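Local coordinates for glutamine aminotransferase class-II domain protein (Ruegeria pomeroyi, PDB 3MDN), which probably hydrolyses the side-chain amide of glutamine, as class-II glutamine amidotransferases of the Ntn-hydrolase superfamily do, at residues Arg107-Met112 with Glu155-Asp160; Thr137-Lys140 with Glu146-Phe149. All coordinates share one frame; numbering follows the deposited sequence.

Contact 1 of 2, residues Arg107-Met112 with Glu155-Asp160; sequences RRWCFM and EGLEHD
Trp109 and Leu157 form the apolar half of this contact. The isobutyl group of Leu157 lies over one face of the indole, and its CG sits 3.9 Å from the centroid of the six-membered ring, only 10° off the ring normal, a CH-pi contact. CD2 of Leu157 leans toward the ring fusion and comes within 3.7 Å of Trp109 CE3. With Leu157 CG anti to the backbone N (chi1 178°), the branch is carried off the turn and onto the ring. Phe149 and Phe191 touch both side chains and extend this apolar cluster into helix 144-154 and strand 185-192. The indole also packs against the backbone of 155-160, with Trp109 CZ2 3.4 Å from the carbonyl O of Leu157.

Glu158 links the apolar and charged halves. Its CG approaches Trp109 NE1 obliquely at 3.5 Å, and the chain then extends past the indole to bring the carboxylate to Arg107. The extended Arg107 side chain crosses that of Glu158 at about a right angle. NH1 of Arg107 donates to OE2 of Glu158 at 3.1 Å in a nearly straight bond (172°), lying in the guanidinium plane and using the syn lone pair of the acceptor. This salt bridge lies on the more exposed side of the contact. Arg107 has a second carboxylate partner, Glu134, at NH2, which should further limit rotation of the guanidinium group.

Backbone bonds shape the loop itself. Gly156 O accepts from both His159 N and Asp160 N, while Gly156, at positive phi, is the C-prime residue of a Schellman motif closing helix 144-154. Asp160 then caps helix 161-179 through Gly163 N. The result is a tight helix-to-helix connection laid against a sheet strand, in keeping with the layered helix-on-sheet architecture of Ntn-hydrolase domains.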
ATOM      1  N   ARG D 107     -22.920   9.823   5.185  1.00 29.32           N
ATOM      2  CA  ARG D 107     -24.297   9.362   5.351  1.00 29.40           C
ATOM      3  C   ARG D 107     -24.763   8.512   4.155  1.00 29.10           C
ATOM      4  O   ARG D 107     -24.062   7.594   3.767  1.00 29.16           O
ATOM      5  CB  ARG D 107     -25.216  10.567   5.555  1.00 29.84           C
ATOM      6  CG  ARG D 107     -24.859  11.320   6.815  1.00 30.47           C
ATOM      7  CD  ARG D 107     -25.658  12.589   6.938  1.00 27.50           C
ATOM      8  NE  ARG D 107     -25.186  13.310   8.117  1.00 30.13           N
ATOM      9  CZ  ARG D 107     -25.721  14.431   8.571  1.00 29.25           C
ATOM     10  NH1 ARG D 107     -26.766  14.970   7.931  1.00 27.22           N
ATOM     11  NH2 ARG D 107     -25.214  15.007   9.658  1.00 28.54           N
ATOM     12  N   ARG D 108     -25.922   8.822   3.565  1.00 28.31           N
ATOM     13  CA  ARG D 108     -26.429   8.055   2.403  1.00 28.53           C
ATOM     14  C   ARG D 108     -25.806   8.431   1.036  1.00 27.14           C
ATOM     15  O   ARG D 108     -26.037   7.724   0.018  1.00 25.58           O
ATOM     16  CB  ARG D 108     -27.969   8.169   2.265  1.00 29.43           C
ATOM     17  CG  ARG D 108     -28.837   7.611   3.421  1.00 33.21           C
ATOM     18  CD  ARG D 108     -30.356   7.888   3.159  1.00 37.13           C
ATOM     19  NE  ARG D 108     -30.695   7.598   1.756  1.00 43.94           N
ATOM     20  CZ  ARG D 108     -31.858   7.871   1.154  1.00 45.42           C
ATOM     21  NH1 ARG D 108     -32.852   8.456   1.822  1.00 47.11           N
ATOM     22  NH2 ARG D 108     -32.026   7.554  -0.129  1.00 44.17           N
ATOM     23  N   TRP D 109     -25.044   9.528   1.009  1.00 25.85           N
ATOM     24  CA  TRP D 109     -24.629  10.173  -0.250  1.00 25.21           C
ATOM     25  C   TRP D 109     -23.178   9.872  -0.626  1.00 25.94           C
ATOM     26  O   TRP D 109     -22.338   9.681   0.258  1.00 24.30           O
ATOM     27  CB  TRP D 109     -24.784  11.689  -0.140  1.00 24.73           C
ATOM     28  CG  TRP D 109     -26.198  12.125  -0.105  1.00 25.37           C
ATOM     29  CD1 TRP D 109     -27.038  12.144   0.969  1.00 24.69           C
ATOM     30  CD2 TRP D 109     -26.961  12.601  -1.228  1.00 26.31           C
ATOM     31  NE1 TRP D 109     -28.291  12.625   0.588  1.00 22.45           N
ATOM     32  CE2 TRP D 109     -28.264  12.904  -0.757  1.00 25.48           C
ATOM     33  CE3 TRP D 109     -26.676  12.767  -2.581  1.00 27.86           C
ATOM     34  CZ2 TRP D 109     -29.269  13.385  -1.594  1.00 26.12           C
ATOM     35  CZ3 TRP D 109     -27.670  13.245  -3.419  1.00 29.77           C
ATOM     36  CH2 TRP D 109     -28.962  13.553  -2.920  1.00 28.58           C
ATOM     37  N   CYS D 110     -22.905   9.805  -1.926  1.00 25.97           N
ATOM     38  CA  CYS D 110     -21.529   9.712  -2.394  1.00 27.50           C
ATOM     39  C   CYS D 110     -21.382  10.622  -3.569  1.00 27.50           C
ATOM     40  O   CYS D 110     -22.383  11.059  -4.129  1.00 29.45           O
ATOM     41  CB  CYS D 110     -21.132   8.280  -2.764  1.00 27.57           C
ATOM     42  SG  CYS D 110     -22.171   7.489  -3.999  1.00 28.13           S
ATOM     43  N   PHE D 111     -20.150  10.900  -3.967  1.00 27.72           N
ATOM     44  CA  PHE D 111     -19.897  12.043  -4.829  1.00 28.07           C
ATOM     45  C   PHE D 111     -18.506  11.932  -5.433  1.00 27.26           C
ATOM     46  O   PHE D 111     -17.570  11.530  -4.764  1.00 27.67           O
ATOM     47  CB  PHE D 111     -20.003  13.300  -3.949  1.00 28.60           C
ATOM     48  CG  PHE D 111     -19.792  14.602  -4.677  1.00 29.06           C
ATOM     49  CD1 PHE D 111     -18.514  15.097  -4.883  1.00 30.67           C
ATOM     50  CD2 PHE D 111     -20.879  15.345  -5.114  1.00 30.77           C
ATOM     51  CE1 PHE D 111     -18.319  16.295  -5.535  1.00 32.29           C
ATOM     52  CE2 PHE D 111     -20.704  16.551  -5.768  1.00 33.46           C
ATOM     53  CZ  PHE D 111     -19.419  17.026  -5.986  1.00 34.80           C
HETATM   54  N   MSE D 112     -18.383  12.256  -6.703  1.00 28.28           N
HETATM   55  CA  MSE D 112     -17.080  12.376  -7.357  1.00 28.78           C
HETATM   56  C   MSE D 112     -17.097  13.502  -8.401  1.00 29.32           C
HETATM   57  O   MSE D 112     -18.155  13.867  -8.921  1.00 28.87           O
HETATM   58  CB  MSE D 112     -16.635  11.052  -7.972  1.00 28.91           C
HETATM   59  CG  MSE D 112     -17.560  10.467  -8.981  1.00 32.96           C
HETATM   60 SE   MSE D 112     -16.829   8.767  -9.604  1.00 40.45          SE
HETATM   61  CE  MSE D 112     -18.341   8.371 -10.814  1.00 39.64           C
ATOM     62  N   GLU D 155     -25.245  23.078   2.182  1.00 25.74           N
ATOM     63  CA  GLU D 155     -26.287  23.832   1.477  1.00 26.38           C
ATOM     64  C   GLU D 155     -27.614  23.063   1.250  1.00 26.51           C
ATOM     65  O   GLU D 155     -28.453  23.522   0.507  1.00 26.89           O
ATOM     66  CB  GLU D 155     -25.765  24.329   0.119  1.00 26.10           C
ATOM     67  CG  GLU D 155     -24.683  25.428   0.157  1.00 28.40           C
ATOM     68  CD  GLU D 155     -25.222  26.789   0.636  1.00 29.70           C
ATOM     69  OE1 GLU D 155     -26.436  27.021   0.582  1.00 30.94           O
ATOM     70  OE2 GLU D 155     -24.432  27.629   1.090  1.00 32.33           O
ATOM     71  N   GLY D 156     -27.799  21.897   1.867  1.00 26.84           N
ATOM     72  CA  GLY D 156     -29.067  21.161   1.741  1.00 25.71           C
ATOM     73  C   GLY D 156     -29.121  20.067   0.678  1.00 25.80           C
ATOM     74  O   GLY D 156     -30.211  19.719   0.217  1.00 24.92           O
ATOM     75  N   LEU D 157     -27.961  19.498   0.311  1.00 25.24           N
ATOM     76  CA  LEU D 157     -27.922  18.410  -0.688  1.00 26.32           C
ATOM     77  C   LEU D 157     -28.938  17.303  -0.388  1.00 26.74           C
ATOM     78  O   LEU D 157     -29.577  16.769  -1.311  1.00 25.69           O
ATOM     79  CB  LEU D 157     -26.516  17.817  -0.846  1.00 25.21           C
ATOM     80  CG  LEU D 157     -26.357  16.644  -1.829  1.00 28.23           C
ATOM     81  CD1 LEU D 157     -26.471  17.128  -3.244  1.00 29.00           C
ATOM     82  CD2 LEU D 157     -25.016  15.966  -1.685  1.00 29.94           C
ATOM     83  N   GLU D 158     -29.102  17.003   0.899  1.00 26.76           N
ATOM     84  CA  GLU D 158     -30.020  15.956   1.368  1.00 28.22           C
ATOM     85  C   GLU D 158     -31.481  16.135   0.979  1.00 28.78           C
ATOM     86  O   GLU D 158     -32.165  15.151   0.744  1.00 29.30           O
ATOM     87  CB  GLU D 158     -29.879  15.706   2.891  1.00 27.55           C
ATOM     88  CG  GLU D 158     -28.583  14.924   3.238  1.00 28.89           C
ATOM     89  CD  GLU D 158     -28.233  14.958   4.729  1.00 32.23           C
ATOM     90  OE1 GLU D 158     -28.199  16.062   5.315  1.00 32.44           O
ATOM     91  OE2 GLU D 158     -27.975  13.880   5.317  1.00 33.88           O
ATOM     92  N   HIS D 159     -31.967  17.363   0.904  1.00 29.89           N
ATOM     93  CA  HIS D 159     -33.346  17.552   0.469  1.00 31.37           C
ATOM     94  C   HIS D 159     -33.511  18.359  -0.826  1.00 31.36           C
ATOM     95  O   HIS D 159     -34.615  18.452  -1.352  1.00 30.94           O
ATOM     96  CB  HIS D 159     -34.159  18.192   1.596  1.00 32.78           C
ATOM     97  CG  HIS D 159     -33.510  19.406   2.170  1.00 35.34           C
ATOM     98  ND1 HIS D 159     -33.491  20.619   1.508  1.00 38.58           N
ATOM     99  CD2 HIS D 159     -32.830  19.593   3.324  1.00 38.20           C
ATOM    100  CE1 HIS D 159     -32.841  21.506   2.242  1.00 39.91           C
ATOM    101  NE2 HIS D 159     -32.424  20.907   3.346  1.00 39.98           N
ATOM    102  N   ASP D 160     -32.421  18.935  -1.342  1.00 31.59           N
ATOM    103  CA  ASP D 160     -32.487  19.827  -2.515  1.00 31.07           C
ATOM    104  C   ASP D 160     -31.177  19.754  -3.322  1.00 30.16           C
ATOM    105  O   ASP D 160     -30.411  20.702  -3.329  1.00 30.10           O
ATOM    106  CB  ASP D 160     -32.755  21.260  -2.025  1.00 31.55           C
ATOM    107  CG  ASP D 160     -32.710  22.315  -3.147  1.00 34.02           C
ATOM    108  OD1 ASP D 160     -32.886  21.972  -4.348  1.00 34.97           O
ATOM    109  OD2 ASP D 160     -32.490  23.501  -2.807  1.00 35.18           O
TER

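Contact 2 of 2, residues Thr137-Lys140 with Glu146-Phe149; sequences TYRK and EVLF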
ATOM      1  N   THR D 137     -16.745  17.326  10.349  1.00 26.78           N
ATOM      2  CA  THR D 137     -16.171  16.056  10.713  1.00 27.14           C
ATOM      3  C   THR D 137     -15.847  15.138   9.496  1.00 27.09           C
ATOM      4  O   THR D 137     -14.962  14.301   9.573  1.00 26.62           O
ATOM      5  CB  THR D 137     -17.099  15.324  11.700  1.00 27.58           C
ATOM      6  OG1 THR D 137     -16.481  14.114  12.111  1.00 28.41           O
ATOM      7  CG2 THR D 137     -18.455  15.000  11.034  1.00 27.25           C
ATOM      8  N   TYR D 138     -16.575  15.283   8.395  1.00 27.32           N
ATOM      9  CA  TYR D 138     -16.295  14.521   7.178  1.00 28.31           C
ATOM     10  C   TYR D 138     -15.108  15.077   6.353  1.00 28.48           C
ATOM     11  O   TYR D 138     -14.746  14.497   5.330  1.00 29.26           O
ATOM     12  CB  TYR D 138     -17.552  14.456   6.293  1.00 28.06           C
ATOM     13  CG  TYR D 138     -18.735  13.846   7.015  1.00 29.33           C
ATOM     14  CD1 TYR D 138     -19.810  14.624   7.418  1.00 29.86           C
ATOM     15  CD2 TYR D 138     -18.760  12.485   7.329  1.00 29.91           C
ATOM     16  CE1 TYR D 138     -20.895  14.052   8.105  1.00 30.76           C
ATOM     17  CE2 TYR D 138     -19.833  11.915   8.014  1.00 29.82           C
ATOM     18  CZ  TYR D 138     -20.899  12.699   8.385  1.00 30.93           C
ATOM     19  OH  TYR D 138     -21.958  12.144   9.082  1.00 33.30           O
ATOM     20  N   ARG D 139     -14.528  16.203   6.765  1.00 27.95           N
ATOM     21  CA  ARG D 139     -13.446  16.801   5.988  1.00 28.05           C
ATOM     22  C   ARG D 139     -12.152  16.084   6.384  1.00 27.70           C
ATOM     23  O   ARG D 139     -11.623  16.334   7.444  1.00 26.47           O
ATOM     24  CB  ARG D 139     -13.385  18.326   6.211  1.00 28.41           C
ATOM     25  CG  ARG D 139     -12.176  19.092   5.598  1.00 29.94           C
ATOM     26  CD  ARG D 139     -12.001  18.832   4.119  1.00 26.61           C
ATOM     27  NE  ARG D 139     -11.204  19.876   3.478  1.00 27.67           N
ATOM     28  CZ  ARG D 139     -10.737  19.820   2.237  1.00 26.16           C
ATOM     29  NH1 ARG D 139     -10.943  18.736   1.481  1.00 25.91           N
ATOM     30  NH2 ARG D 139     -10.036  20.842   1.751  1.00 27.07           N
ATOM     31  N   LYS D 140     -11.690  15.157   5.536  1.00 27.78           N
ATOM     32  CA  LYS D 140     -10.551  14.269   5.895  1.00 28.34           C
ATOM     33  C   LYS D 140      -9.272  14.576   5.133  1.00 27.55           C
ATOM     34  O   LYS D 140      -8.205  14.252   5.584  1.00 27.57           O
ATOM     35  CB  LYS D 140     -10.922  12.793   5.688  1.00 28.80           C
ATOM     36  CG  LYS D 140     -12.106  12.324   6.539  1.00 30.36           C
ATOM     37  CD  LYS D 140     -11.776  12.576   8.005  1.00 31.89           C
ATOM     38  CE  LYS D 140     -12.739  11.839   8.917  1.00 36.01           C
ATOM     39  NZ  LYS D 140     -12.503  12.207  10.339  1.00 36.47           N
ATOM     40  N   GLU D 146     -13.530  17.556  -2.350  1.00 25.56           N
ATOM     41  CA  GLU D 146     -14.120  17.165  -1.069  1.00 25.32           C
ATOM     42  C   GLU D 146     -14.849  18.346  -0.448  1.00 25.44           C
ATOM     43  O   GLU D 146     -15.946  18.199   0.063  1.00 24.38           O
ATOM     44  CB  GLU D 146     -13.074  16.579  -0.132  1.00 24.40           C
ATOM     45  CG  GLU D 146     -13.679  15.989   1.143  1.00 24.23           C
ATOM     46  CD  GLU D 146     -12.677  15.432   2.111  1.00 25.30           C
ATOM     47  OE1 GLU D 146     -11.547  15.990   2.233  1.00 24.56           O
ATOM     48  OE2 GLU D 146     -13.052  14.450   2.810  1.00 25.45           O
ATOM     49  N   VAL D 147     -14.252  19.528  -0.539  1.00 26.56           N
ATOM     50  CA  VAL D 147     -14.972  20.753  -0.201  1.00 27.77           C
ATOM     51  C   VAL D 147     -16.302  20.917  -0.950  1.00 27.82           C
ATOM     52  O   VAL D 147     -17.342  21.139  -0.327  1.00 27.96           O
ATOM     53  CB  VAL D 147     -14.116  22.017  -0.439  1.00 28.25           C
ATOM     54  CG1 VAL D 147     -14.849  23.265   0.120  1.00 29.61           C
ATOM     55  CG2 VAL D 147     -12.812  21.874   0.276  1.00 27.62           C
ATOM     56  N   LEU D 148     -16.281  20.791  -2.273  1.00 27.51           N
ATOM     57  CA  LEU D 148     -17.486  20.973  -3.047  1.00 28.08           C
ATOM     58  C   LEU D 148     -18.604  20.058  -2.487  1.00 27.17           C
ATOM     59  O   LEU D 148     -19.766  20.459  -2.350  1.00 27.74           O
ATOM     60  CB  LEU D 148     -17.209  20.642  -4.515  1.00 28.54           C
ATOM     61  CG  LEU D 148     -17.748  21.462  -5.703  1.00 32.66           C
ATOM     62  CD1 LEU D 148     -17.977  20.533  -6.874  1.00 34.28           C
ATOM     63  CD2 LEU D 148     -19.018  22.276  -5.406  1.00 33.48           C
ATOM     64  N   PHE D 149     -18.251  18.817  -2.192  1.00 26.19           N
ATOM     65  CA  PHE D 149     -19.232  17.843  -1.694  1.00 25.64           C
ATOM     66  C   PHE D 149     -19.771  18.262  -0.332  1.00 24.90           C
ATOM     67  O   PHE D 149     -20.966  18.276  -0.105  1.00 24.30           O
ATOM     68  CB  PHE D 149     -18.588  16.463  -1.583  1.00 24.85           C
ATOM     69  CG  PHE D 149     -19.472  15.395  -0.962  1.00 25.48           C
ATOM     70  CD1 PHE D 149     -20.804  15.248  -1.321  1.00 28.63           C
ATOM     71  CD2 PHE D 149     -18.917  14.476  -0.072  1.00 28.17           C
ATOM     72  CE1 PHE D 149     -21.582  14.207  -0.776  1.00 25.33           C
ATOM     73  CE2 PHE D 149     -19.695  13.454   0.497  1.00 28.92           C
ATOM     74  CZ  PHE D 149     -21.018  13.323   0.135  1.00 27.42           C
TER
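The guanidinium of Arg139 has Val147 over one face and the carboxylate of Glu146 at its edge. CG2 of Val147 lies above the rim of that face, 3.3 Å from Arg139 NH2. At the edge, Arg139 NH1 donates to Glu146 OE1 at 2.9 Å to form a salt bridge, and the two planes are turned 72° apart. The bond meets OE1 on its anti side, somewhat out of both planes, and is noticeably bent (149°). A bend at chi2 (53°) folds the arginine chain back toward the helix.

The other carboxylate oxygen turns to the loop backbone. Lys140 N points almost straight at Glu146 OE2 (3.1 Å), approaching from the syn side and tilted out of the carboxylate plane. Tyr138 O is also only 3.0 Å from Glu146 OE2; as both are acceptors, this apposition would be expected to cost some energy, probably offset by the neighbouring donors.

Glu146 lies in the first turn of helix 144-154, where its backbone N is hydrogen-bonded to OG1 of Thr143, the N-cap residue, and its side chain reaches back over the loop that leads into the helix. Gly141 N gives OE1 a further donor, so the buried carboxylate gathers two loop N-H groups and one arginine. With an alanine here, Arg139 NH1 would probably lose its carboxylate mate, and Lys140 N and Gly141 N their acceptor, leaving the loop freer to shift. Arg139 is further held by Asp128 at NE and Thr143 O at NH1, while the carbonyl O of Arg139 accepts a hydrogen bond from Arg124 of the second subunit.

How the contacts relate
From the N terminus, the chain first passes through 107-112, leading into strand 109-114, and then through the short helices 124-129 and 133-136 to 137-140. Contact 2 closes a small loop there, with only five residues between its segments, tying the lead-in of helix 144-154 to its first turn. The helix then runs on to 155-160, where contact 1 closes a much longer loop of 42 intervening residues that contains all of contact 2. The two centres are about 12 Å apart, and the contacts touch: Phe149 packs on Phe111, Phe149 CD1 lying 3.4 Å from Phe111 CB. While contact 2 secures the start of helix 144-154, contact 1 ties the loop after it to strand 109-114.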